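Local coordinates for protein alginate lyase (Aplysia kurodai, PDB 5GMT) that probably cleaves alginate, with a specificity for polymannuronate, as a eukaryotic lyase of polysaccharide lyase family 14, at residues I38-G43 with G123-S128. Sequence-based numbering, arbitrary orientation.
Sequences IYHDWG and GAYKCS
An aromatic cluster of Tyr39, His40 and Tyr125 joins the edge strand 38-42 of a beta-sandwich sheet to the loop between strands 110-118 and 136-143. The rings of Tyr39 and Tyr125 form an offset stack, centroids 4.9 Å apart and planes at 22°. The displacement is large enough to bring Tyr125 OH over the centre of the Tyr39 ring, 3.4 Å from Tyr39 CD2. In return, Tyr39 CB lies over a face of the Tyr125 ring, a CH-pi contact 4.1 Å from Tyr125's ring centroid; Ala124 CB backs the opposite face. The His40 side chain crosses that of Tyr125 at about a right angle, its ring plane turned 58° from the phenol plane, and its imidazole edge meets the base of the phenol ring, His40 CD2 being 3.5 Å from Tyr125 CD2. With CG anti to the carbonyl carbon (chi1 -58°), His40 reaches across to the loop, where its NE2 hydrogen-bonds Glu122. Tyr125 OH, lying over the Tyr39 ring, also hydrogen-bonds Arg82. Putting an alanine in place of Tyr125 would probably leave a gap beside Tyr39 and His40 and deprive Arg82 of its hydroxyl partner. Strand 38-42 pairs antiparallel with strand 76-81, whose Tyr80 shares backbone hydrogen bonding with Tyr39 and turns its ring against that of Tyr125, while the Cys127-Cys136 disulfide ties the loop to strand 136-143.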
loop_
_atom_site.group_PDB
_atom_site.type_symbol
_atom_site.label_atom_id
_atom_site.label_comp_id
_atom_site.label_asym_id
_atom_site.label_seq_id
_atom_site.Cartn_x
_atom_site.Cartn_y
_atom_site.Cartn_z
ATOM N N ILE A 38 15.356 2.137 4.253
ATOM C CA ILE A 38 14.041 1.926 4.804
ATOM C C ILE A 38 13.933 2.641 6.142
ATOM O O ILE A 38 14.942 2.953 6.785
ATOM C CB ILE A 38 13.700 0.419 4.954
ATOM C CG1 ILE A 38 14.550 -0.240 6.036
ATOM C CG2 ILE A 38 13.835 -0.320 3.599
ATOM C CD1 ILE A 38 14.241 -1.712 6.206
ATOM N N TYR A 39 12.696 2.944 6.523
ATOM C CA TYR A 39 12.410 3.748 7.693
ATOM C C TYR A 39 11.257 3.126 8.473
ATOM O O TYR A 39 10.278 2.662 7.879
ATOM C CB TYR A 39 12.053 5.188 7.284
ATOM C CG TYR A 39 13.084 5.866 6.405
ATOM C CD1 TYR A 39 13.157 5.588 5.036
ATOM C CD2 TYR A 39 13.960 6.812 6.930
ATOM C CE1 TYR A 39 14.091 6.199 4.238
ATOM C CE2 TYR A 39 14.893 7.437 6.132
ATOM C CZ TYR A 39 14.949 7.133 4.786
ATOM O OH TYR A 39 15.877 7.754 3.991
ATOM N N HIS A 40 11.380 3.118 9.797
ATOM C CA HIS A 40 10.308 2.641 10.664
ATOM C C HIS A 40 9.895 1.204 10.320
ATOM O O HIS A 40 8.707 0.876 10.231
ATOM C CB HIS A 40 9.121 3.611 10.589
ATOM C CG HIS A 40 9.484 5.008 10.984
ATOM N ND1 HIS A 40 9.697 5.368 12.295
ATOM C CD2 HIS A 40 9.708 6.123 10.248
ATOM C CE1 HIS A 40 10.029 6.646 12.355
ATOM N NE2 HIS A 40 10.046 7.127 11.124
ATOM N N ASP A 41 10.903 0.361 10.126
ATOM C CA ASP A 41 10.698 -1.059 9.872
ATOM C C ASP A 41 10.286 -1.788 11.144
ATOM O O ASP A 41 10.811 -1.522 12.224
ATOM C CB ASP A 41 11.968 -1.679 9.290
ATOM C CG ASP A 41 13.195 -1.383 10.137
ATOM O OD1 ASP A 41 13.559 -0.200 10.258
ATOM O OD2 ASP A 41 13.790 -2.330 10.679
ATOM N N TRP A 42 9.339 -2.713 11.003
ATOM C CA TRP A 42 8.917 -3.558 12.102
ATOM C C TRP A 42 8.429 -4.895 11.552
ATOM O O TRP A 42 8.164 -5.015 10.350
ATOM C CB TRP A 42 7.814 -2.866 12.907
ATOM C CG TRP A 42 6.589 -2.582 12.104
ATOM C CD1 TRP A 42 6.325 -1.459 11.369
ATOM C CD2 TRP A 42 5.451 -3.432 11.963
ATOM N NE1 TRP A 42 5.089 -1.569 10.767
ATOM C CE2 TRP A 42 4.529 -2.767 11.122
ATOM C CE3 TRP A 42 5.124 -4.697 12.459
ATOM C CZ2 TRP A 42 3.297 -3.327 10.764
ATOM C CZ3 TRP A 42 3.901 -5.251 12.107
ATOM C CH2 TRP A 42 2.999 -4.563 11.270
ATOM N N GLY A 43 8.326 -5.900 12.417
ATOM C CA GLY A 43 7.755 -7.179 12.016
ATOM C C GLY A 43 8.740 -8.250 11.580
ATOM O O GLY A 43 8.376 -9.140 10.827
ATOM N N GLY A 123 8.442 13.820 8.651
ATOM C CA GLY A 123 7.047 14.184 8.472
ATOM C C GLY A 123 6.314 13.239 7.529
ATOM O O GLY A 123 5.117 13.042 7.643
ATOM N N ALA A 124 7.043 12.646 6.595
ATOM C CA ALA A 124 6.419 11.814 5.571
ATOM C C ALA A 124 5.920 10.469 6.116
ATOM O O ALA A 124 5.113 9.796 5.465
ATOM C CB ALA A 124 7.397 11.594 4.426
ATOM N N TYR A 125 6.382 10.089 7.309
ATOM C CA TYR A 125 6.097 8.746 7.834
ATOM C C TYR A 125 5.006 8.743 8.902
ATOM O O TYR A 125 4.870 7.764 9.644
ATOM C CB TYR A 125 7.374 8.108 8.413
ATOM C CG TYR A 125 8.605 8.295 7.557
ATOM C CD1 TYR A 125 8.599 7.940 6.210
ATOM C CD2 TYR A 125 9.766 8.874 8.082
ATOM C CE1 TYR A 125 9.708 8.120 5.418
ATOM C CE2 TYR A 125 10.890 9.065 7.293
ATOM C CZ TYR A 125 10.850 8.692 5.954
ATOM O OH TYR A 125 11.942 8.873 5.158
ATOM N N LYS A 126 4.214 9.812 8.970
ATOM C CA LYS A 126 3.293 9.997 10.105
ATOM C C LYS A 126 1.823 9.752 9.769
ATOM O O LYS A 126 0.951 9.942 10.619
ATOM C CB LYS A 126 3.449 11.415 10.679
ATOM C CG LYS A 126 4.874 11.749 11.110
ATOM C CD LYS A 126 5.354 10.798 12.175
ATOM C CE LYS A 126 6.782 11.124 12.598
ATOM N NZ LYS A 126 7.292 10.160 13.624
ATOM N N CYS A 127 1.537 9.325 8.541
ATOM C CA CYS A 127 0.155 9.186 8.126
ATOM C C CYS A 127 -0.341 7.747 8.222
ATOM O O CYS A 127 -0.498 7.050 7.213
ATOM C CB CYS A 127 -0.020 9.728 6.702
ATOM S SG CYS A 127 -0.150 11.551 6.698
ATOM N N SER A 128 -0.594 7.315 9.453
ATOM C CA SER A 128 -1.112 5.979 9.705
ATOM C C SER A 128 -1.670 5.966 11.109
ATOM O O SER A 128 -1.431 6.899 11.871
ATOM C CB SER A 128 -0.010 4.924 9.544
ATOM O OG SER A 128 0.956 5.054 10.575
#